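Local structure of ATP-dependent DNA ligase (6NHX) at residues G16-L21 against V165-R170; S24-E29 against S182-K187. The protein joins DNA ends at the expense of ATP and, together with Ku, repairs double-strand breaks by non-homologous end joining. The protein carries 1 engineered substitution. All blocks are in the same frame, centred on the assembly; numbering follows the deposited sequence.

Both contacts belong to the same mixed sheet of the adenylation domain, and their centres lie about 3 Å apart. Contact 1 is buried: the loop 16-21 packs its aliphatic side chains onto one side of the inner strand 164-169. Contact 2 lies nearer the surface and joins the two neighbours of that strand, the outermost strand 26-31 and strand 184-187, through a tryptophan reaching across it. The chemistry of contact 1 is purely apolar, whereas contact 2 mixes an apolar touch with a backbone carbonyl. Segments of both contacts bind ATP, contact 1 through Ile166 and Lys168 at the adenine, contact 2 at both the adenine and the phosphates.

Contact 1: residues G16-L21 against V165-R170; sequences GTVAGL and VIAKRR. With ATP (adenosine-5'-triphosphate), chain B.
With chi1 at -57°, Val18 holds CG1 opposite its own carbonyl carbon and leaves CG2 between backbone N and carbonyl, which places one methyl over Ala167 and the other at Val165, two residues apart on strand 164-169. This strand is an inner member of the mixed sheet in the adenylation domain of ATP-dependent DNA ligases, and the loop 16-21 covers one of its sides. CG1 of Val18 rests on CB of Ala167 at 3.7 Å. CG2 meets CG1 of Val165 at 4.1 Å, the two valines crossing obliquely. Leu21 adds a second cover: its extended branch, chi2 178°, brings CD1 to 3.8 Å from CB of Ala167, so Val18 and Leu21 meet the same methyl side by side, both from the loop side. The loop keeps its shape through a type II beta turn from Val18 to Leu21, closed by Leu21 N to Val18 O at 3.1 Å, while Val18 N is bonded to the carboxylate of Asp186. Phe154 of helix 150-160 packs on both valines and continues the apolar layer, and Trp26 and Phe28 reach Ala167 from strand 26-31.

Because side chains alternate along the strand, Ile166 and Lys168 turn away from the loop to ATP. Ile166 sets CG1 against the base, 3.5 Å from C6 of ATP. Lys168 runs out fully extended, and its ammonium, which also forms a salt bridge with Glu29, donates a hydrogen bond from NZ to N1 of ATP at 2.9 Å.

Contact 2: residues S24-E29 against S182-K187; sequences SQWAFE and SWVKDK. With ATP (adenosine-5'-triphosphate), chain B.
The indole of Trp26 and the side chain of Val184 cross at about a right angle, the six-membered end of the ring reaching the valine from strand 26-31. Both strands are part of the mixed sheet in the adenylation domain of this ATP-dependent ligase, but strand 164-169 runs between them, so the tryptophan has to span its neighbour. CH2 of Trp26 lies 3.9 Å from CG2 of Val184. At the adjoining ring carbon, CZ3 of Trp26 comes within 3.3 Å of the carbonyl O of Ser182, where the chain turns a corner before strand 184-187. With CG anti to the carbonyl carbon (chi1 -67°), the long indole is directed across the intervening strand; the nearest alpha carbons, Trp26 CA and Ser182 CA, are 8.9 Å apart. Side chains of Ala167 and Arg169 on that strand also touch Trp26.

Further along, the two segments meet ATP rather than each other. Glu29, extended beyond CG, accepts a nearly straight bond (169°) from N6 of ATP to its OE2 at 2.8 Å; OE1 is bonded to the Tyr124 hydroxyl, besides its salt bridge with Lys168, so both oxygens of the carboxylate are engaged. Trp183 turns away from Trp26 and puts CZ3 3.7 Å from C2 of ATP, its ring also forming a cation-pi contact with Lys168. Lys185 serves the phosphates: its straight chain delivers an ammonium that bridges two of them, NZ lying 2.8 Å from O1G and 2.7 Å from O1A of ATP.

Contact 1: residues G16-L21 against V165-R170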
loop_
_atom_site.group_PDB
_atom_site.type_symbol
_atom_site.label_atom_id
_atom_site.label_comp_id
_atom_site.label_asym_id
_atom_site.label_seq_id
_atom_site.Cartn_x
_atom_site.Cartn_y
_atom_site.Cartn_z
ATOM N N GLY A 16 -11.881 4.032 -8.541
ATOM C CA GLY A 16 -12.509 4.486 -9.762
ATOM C C GLY A 16 -11.533 4.492 -10.910
ATOM O O GLY A 16 -10.467 3.873 -10.847
ATOM N N THR A 17 -11.885 5.237 -11.949
ATOM C CA THR A 17 -11.061 5.372 -13.145
ATOM C C THR A 17 -10.687 6.836 -13.310
ATOM O O THR A 17 -11.563 7.705 -13.320
ATOM C CB THR A 17 -11.820 4.873 -14.381
ATOM O OG1 THR A 17 -11.958 3.458 -14.291
ATOM C CG2 THR A 17 -11.062 5.202 -15.660
ATOM N N VAL A 18 -9.384 7.110 -13.431
ATOM C CA VAL A 18 -8.932 8.496 -13.536
ATOM C C VAL A 18 -8.801 8.993 -14.969
ATOM O O VAL A 18 -8.731 10.217 -15.181
ATOM C CB VAL A 18 -7.625 8.799 -12.776
ATOM C CG1 VAL A 18 -7.758 8.461 -11.306
ATOM C CG2 VAL A 18 -6.453 8.064 -13.401
ATOM N N ALA A 19 -8.774 8.089 -15.953
ATOM C CA ALA A 19 -8.734 8.496 -17.346
ATOM C C ALA A 19 -10.118 9.019 -17.678
ATOM O O ALA A 19 -11.112 8.301 -17.537
ATOM C CB ALA A 19 -8.405 7.299 -18.235
ATOM N N GLY A 20 -10.184 10.278 -18.095
ATOM C CA GLY A 20 -11.432 10.997 -18.244
ATOM C C GLY A 20 -11.486 12.245 -17.394
ATOM O O GLY A 20 -12.153 13.212 -17.767
ATOM N N LEU A 21 -10.749 12.262 -16.280
ATOM C CA LEU A 21 -10.693 13.438 -15.421
ATOM C C LEU A 21 -9.763 14.498 -16.009
ATOM O O LEU A 21 -8.722 14.180 -16.595
ATOM C CB LEU A 21 -10.219 13.036 -14.023
ATOM C CG LEU A 21 -11.107 11.978 -13.346
ATOM C CD1 LEU A 21 -10.569 11.588 -11.976
ATOM C CD2 LEU A 21 -12.543 12.475 -13.218
ATOM N N VAL A 165 -2.479 5.711 -9.764
ATOM C CA VAL A 165 -2.668 7.150 -9.612
ATOM C C VAL A 165 -3.754 7.398 -8.584
ATOM O O VAL A 165 -4.735 6.656 -8.524
ATOM C CB VAL A 165 -3.020 7.810 -10.968
ATOM C CG1 VAL A 165 -3.525 9.223 -10.818
ATOM C CG2 VAL A 165 -1.844 7.754 -11.929
ATOM N N ILE A 166 -3.590 8.445 -7.785
ATOM C CA ILE A 166 -4.664 9.032 -6.990
ATOM C C ILE A 166 -4.968 10.386 -7.599
ATOM O O ILE A 166 -4.098 11.268 -7.620
ATOM C CB ILE A 166 -4.307 9.207 -5.502
ATOM C CG1 ILE A 166 -3.496 8.018 -4.970
ATOM C CG2 ILE A 166 -5.593 9.502 -4.692
ATOM C CD1 ILE A 166 -4.336 6.802 -4.719
ATOM N N ALA A 167 -6.198 10.576 -8.056
ATOM C CA ALA A 167 -6.648 11.893 -8.472
ATOM C C ALA A 167 -7.311 12.583 -7.294
ATOM O O ALA A 167 -8.104 11.977 -6.569
ATOM C CB ALA A 167 -7.667 11.765 -9.607
ATOM N N LYS A 168 -6.987 13.862 -7.093
ATOM C CA LYS A 168 -7.555 14.628 -5.996
ATOM C C LYS A 168 -8.101 15.938 -6.541
ATOM O O LYS A 168 -7.412 16.643 -7.286
ATOM C CB LYS A 168 -6.500 14.865 -4.908
ATOM C CG LYS A 168 -5.973 13.554 -4.346
ATOM C CD LYS A 168 -4.801 13.766 -3.382
ATOM C CE LYS A 168 -4.280 12.444 -2.836
ATOM N NZ LYS A 168 -3.074 12.674 -1.976
ATOM N N ARG A 169 -9.348 16.246 -6.204
ATOM C CA ARG A 169 -9.954 17.466 -6.720
ATOM C C ARG A 169 -9.200 18.688 -6.215
ATOM O O ARG A 169 -8.895 18.807 -5.021
ATOM C CB ARG A 169 -11.409 17.543 -6.264
ATOM C CG ARG A 169 -12.381 16.817 -7.162
ATOM C CD ARG A 169 -13.828 17.246 -6.906
ATOM N NE ARG A 169 -14.044 18.619 -7.345
ATOM C CZ ARG A 169 -14.516 18.965 -8.540
ATOM N NH1 ARG A 169 -14.845 18.032 -9.425
ATOM N NH2 ARG A 169 -14.660 20.249 -8.846
ATOM N N ARG A 170 -8.894 19.609 -7.130
ATOM C CA ARG A 170 -8.111 20.780 -6.751
ATOM C C ARG A 170 -8.828 21.642 -5.715
ATOM O O ARG A 170 -8.170 22.300 -4.901
ATOM C CB ARG A 170 -7.767 21.589 -8.000
ATOM C CG ARG A 170 -6.772 20.866 -8.902
ATOM C CD ARG A 170 -6.490 21.619 -10.185
ATOM N NE ARG A 170 -5.397 21.007 -10.938
ATOM C CZ ARG A 170 -4.107 21.146 -10.645
ATOM N NH1 ARG A 170 -3.733 21.884 -9.612
ATOM N NH2 ARG A 170 -3.188 20.540 -11.385
HETATM P PG ATP B . -7.779 1.489 1.408
HETATM O O1G ATP B . -8.185 2.537 0.391
HETATM O O2G ATP B . -8.867 1.075 2.379
HETATM O O3G ATP B . -6.472 1.833 2.100
HETATM P PB ATP B . -6.144 -0.570 0.118
HETATM O O1B ATP B . -6.466 -1.850 -0.609
HETATM O O2B ATP B . -5.146 -0.548 1.254
HETATM O O3B ATP B . -7.530 0.120 0.571
HETATM P PA ATP B . -5.494 0.473 -2.508
HETATM O O1A ATP B . -6.819 0.118 -3.111
HETATM O O2A ATP B . -4.214 -0.281 -2.759
HETATM O O3A ATP B . -5.697 0.551 -0.927
HETATM O "O5'" ATP B . -5.266 2.069 -2.661
HETATM C "C5'" ATP B . -3.984 2.643 -2.421
HETATM C "C4'" ATP B . -3.759 2.895 -0.927
HETATM O "O4'" ATP B . -2.563 3.665 -0.807
HETATM C "C3'" ATP B . -4.860 3.702 -0.270
HETATM O "O3'" ATP B . -4.851 3.431 1.129
HETATM C "C2'" ATP B . -4.359 5.102 -0.486
HETATM O "O2'" ATP B . -4.926 6.040 0.439
HETATM C "C1'" ATP B . -2.854 4.957 -0.280
HETATM N N9 ATP B . -2.082 5.898 -1.116
HETATM C C8 ATP B . -0.990 5.596 -1.864
HETATM N N7 ATP B . -0.502 6.707 -2.481
HETATM C C5 ATP B . -1.289 7.729 -2.098
HETATM C C6 ATP B . -1.344 9.154 -2.395
HETATM N N6 ATP B . -0.467 9.703 -3.244
HETATM N N1 ATP B . -2.311 9.877 -1.812
HETATM C C2 ATP B . -3.209 9.347 -0.973
HETATM N N3 ATP B . -3.231 8.040 -0.665
HETATM C C4 ATP B . -2.319 7.205 -1.210
#

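Contact 2: residues S24-E29 against S182-K187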
loop_
_atom_site.group_PDB
_atom_site.type_symbol
_atom_site.label_atom_id
_atom_site.label_comp_id
_atom_site.label_asym_id
_atom_site.label_seq_id
_atom_site.Cartn_x
_atom_site.Cartn_y
_atom_site.Cartn_z
ATOM N N SER A 24 -8.038 20.669 -15.277
ATOM C CA SER A 24 -8.602 21.915 -14.766
ATOM C C SER A 24 -9.240 21.719 -13.396
ATOM O O SER A 24 -9.191 22.623 -12.556
ATOM C CB SER A 24 -9.607 22.495 -15.759
ATOM O OG SER A 24 -10.562 21.518 -16.131
ATOM N N GLN A 25 -9.827 20.546 -13.144
ATOM C CA GLN A 25 -10.445 20.274 -11.856
ATOM C C GLN A 25 -9.669 19.312 -10.969
ATOM O O GLN A 25 -9.930 19.281 -9.762
ATOM C CB GLN A 25 -11.875 19.745 -12.040
ATOM C CG GLN A 25 -12.885 20.834 -12.385
ATOM C CD GLN A 25 -13.104 20.971 -13.878
ATOM O OE1 GLN A 25 -13.018 22.069 -14.429
ATOM N NE2 GLN A 25 -13.386 19.853 -14.543
ATOM N N TRP A 26 -8.710 18.548 -11.511
ATOM C CA TRP A 26 -8.113 17.443 -10.779
ATOM C C TRP A 26 -6.596 17.518 -10.830
ATOM O O TRP A 26 -6.021 17.781 -11.889
ATOM C CB TRP A 26 -8.550 16.093 -11.376
ATOM C CG TRP A 26 -9.981 15.802 -11.207
ATOM C CD1 TRP A 26 -10.981 16.202 -12.028
ATOM C CD2 TRP A 26 -10.591 15.072 -10.142
ATOM N NE1 TRP A 26 -12.184 15.754 -11.553
ATOM C CE2 TRP A 26 -11.973 15.039 -10.402
ATOM C CE3 TRP A 26 -10.101 14.405 -9.017
ATOM C CZ2 TRP A 26 -12.876 14.390 -9.565
ATOM C CZ3 TRP A 26 -10.987 13.766 -8.188
ATOM C CH2 TRP A 26 -12.366 13.754 -8.464
ATOM N N ALA A 27 -5.968 17.242 -9.691
ATOM C CA ALA A 27 -4.535 16.994 -9.604
ATOM C C ALA A 27 -4.320 15.490 -9.565
ATOM O O ALA A 27 -5.188 14.746 -9.100
ATOM C CB ALA A 27 -3.962 17.641 -8.340
ATOM N N PHE A 28 -3.163 15.041 -10.055
ATOM C CA PHE A 28 -2.872 13.616 -10.160
ATOM C C PHE A 28 -1.562 13.307 -9.456
ATOM O O PHE A 28 -0.538 13.954 -9.715
ATOM C CB PHE A 28 -2.808 13.196 -11.623
ATOM C CG PHE A 28 -4.080 13.482 -12.355
ATOM C CD1 PHE A 28 -5.222 12.739 -12.106
ATOM C CD2 PHE A 28 -4.155 14.536 -13.246
ATOM C CE1 PHE A 28 -6.406 13.031 -12.756
ATOM C CE2 PHE A 28 -5.337 14.842 -13.882
ATOM C CZ PHE A 28 -6.461 14.073 -13.652
ATOM N N GLU A 29 -1.607 12.341 -8.544
ATOM C CA GLU A 29 -0.435 11.895 -7.812
ATOM C C GLU A 29 -0.162 10.434 -8.120
ATOM O O GLU A 29 -1.090 9.672 -8.443
ATOM C CB GLU A 29 -0.689 11.998 -6.306
ATOM C CG GLU A 29 -0.794 13.412 -5.750
ATOM C CD GLU A 29 -0.926 13.425 -4.235
ATOM O OE1 GLU A 29 -1.535 14.372 -3.711
ATOM O OE2 GLU A 29 -0.430 12.489 -3.576
ATOM N N SER A 182 -14.019 13.003 -3.737
ATOM C CA SER A 182 -13.037 13.970 -4.203
ATOM C C SER A 182 -11.645 13.369 -4.377
ATOM O O SER A 182 -10.750 14.059 -4.887
ATOM C CB SER A 182 -12.981 15.136 -3.220
ATOM O OG SER A 182 -12.715 14.628 -1.920
ATOM N N TRP A 183 -11.427 12.129 -3.938
ATOM C CA TRP A 183 -10.173 11.413 -4.158
ATOM C C TRP A 183 -10.507 10.107 -4.858
ATOM O O TRP A 183 -11.354 9.352 -4.377
ATOM C CB TRP A 183 -9.483 11.065 -2.831
ATOM C CG TRP A 183 -8.762 12.160 -2.098
ATOM C CD1 TRP A 183 -8.929 13.497 -2.236
ATOM C CD2 TRP A 183 -7.745 11.970 -1.122
ATOM N NE1 TRP A 183 -8.074 14.171 -1.376
ATOM C CE2 TRP A 183 -7.342 13.244 -0.682
ATOM C CE3 TRP A 183 -7.149 10.840 -0.557
ATOM C CZ2 TRP A 183 -6.343 13.422 0.292
ATOM C CZ3 TRP A 183 -6.166 11.009 0.404
ATOM C CH2 TRP A 183 -5.776 12.290 0.815
ATOM N N VAL A 184 -9.842 9.835 -5.983
ATOM C CA VAL A 184 -10.147 8.656 -6.792
ATOM C C VAL A 184 -8.859 7.865 -6.985
ATOM O O VAL A 184 -7.852 8.420 -7.444
ATOM C CB VAL A 184 -10.725 9.063 -8.154
ATOM C CG1 VAL A 184 -11.038 7.823 -8.967
ATOM C CG2 VAL A 184 -11.986 9.916 -7.971
ATOM N N LYS A 185 -8.871 6.586 -6.624
ATOM C CA LYS A 185 -7.699 5.728 -6.730
ATOM C C LYS A 185 -7.879 4.721 -7.860
ATOM O O LYS A 185 -8.965 4.160 -8.026
ATOM C CB LYS A 185 -7.398 5.000 -5.411
ATOM C CG LYS A 185 -8.594 4.317 -4.780
ATOM C CD LYS A 185 -8.170 3.406 -3.639
ATOM C CE LYS A 185 -9.352 2.622 -3.096
ATOM N NZ LYS A 185 -8.922 1.562 -2.129
ATOM N N ASP A 186 -6.808 4.479 -8.616
ATOM C CA ASP A 186 -6.873 3.713 -9.859
ATOM C C ASP A 186 -5.529 3.025 -10.056
ATOM O O ASP A 186 -4.497 3.692 -10.065
ATOM C CB ASP A 186 -7.173 4.695 -11.007
ATOM C CG ASP A 186 -7.491 4.020 -12.314
ATOM O OD1 ASP A 186 -7.409 2.782 -12.388
ATOM O OD2 ASP A 186 -7.807 4.752 -13.279
ATOM N N LYS A 187 -5.532 1.703 -10.222
ATOM C CA LYS A 187 -4.315 0.918 -10.379
ATOM C C LYS A 187 -4.185 0.399 -11.808
ATOM O O LYS A 187 -5.183 0.112 -12.469
ATOM C CB LYS A 187 -4.325 -0.279 -9.416
ATOM C CG LYS A 187 -4.314 0.116 -7.944
ATOM C CD LYS A 187 -3.827 -1.026 -7.078
ATOM C CE LYS A 187 -4.506 -1.012 -5.727
ATOM N NZ LYS A 187 -5.644 -1.963 -5.671
HETATM P PG ATP B . -7.779 1.489 1.408
HETATM O O1G ATP B . -8.185 2.537 0.391
HETATM O O2G ATP B . -8.867 1.075 2.379
HETATM O O3G ATP B . -6.472 1.833 2.100
HETATM P PB ATP B . -6.144 -0.570 0.118
HETATM O O1B ATP B . -6.466 -1.850 -0.609
HETATM O O2B ATP B . -5.146 -0.548 1.254
HETATM O O3B ATP B . -7.530 0.120 0.571
HETATM P PA ATP B . -5.494 0.473 -2.508
HETATM O O1A ATP B . -6.819 0.118 -3.111
HETATM O O2A ATP B . -4.214 -0.281 -2.759
HETATM O O3A ATP B . -5.697 0.551 -0.927
HETATM O "O5'" ATP B . -5.266 2.069 -2.661
HETATM C "C5'" ATP B . -3.984 2.643 -2.421
HETATM C "C4'" ATP B . -3.759 2.895 -0.927
HETATM O "O4'" ATP B . -2.563 3.665 -0.807
HETATM C "C3'" ATP B . -4.860 3.702 -0.270
HETATM O "O3'" ATP B . -4.851 3.431 1.129
HETATM C "C2'" ATP B . -4.359 5.102 -0.486
HETATM O "O2'" ATP B . -4.926 6.040 0.439
HETATM C "C1'" ATP B . -2.854 4.957 -0.280
HETATM N N9 ATP B . -2.082 5.898 -1.116
HETATM C C8 ATP B . -0.990 5.596 -1.864
HETATM N N7 ATP B . -0.502 6.707 -2.481
HETATM C C5 ATP B . -1.289 7.729 -2.098
HETATM C C6 ATP B . -1.344 9.154 -2.395
HETATM N N6 ATP B . -0.467 9.703 -3.244
HETATM N N1 ATP B . -2.311 9.877 -1.812
HETATM C C2 ATP B . -3.209 9.347 -0.973
HETATM N N3 ATP B . -3.231 8.040 -0.665
HETATM C C4 ATP B . -2.319 7.205 -1.210
#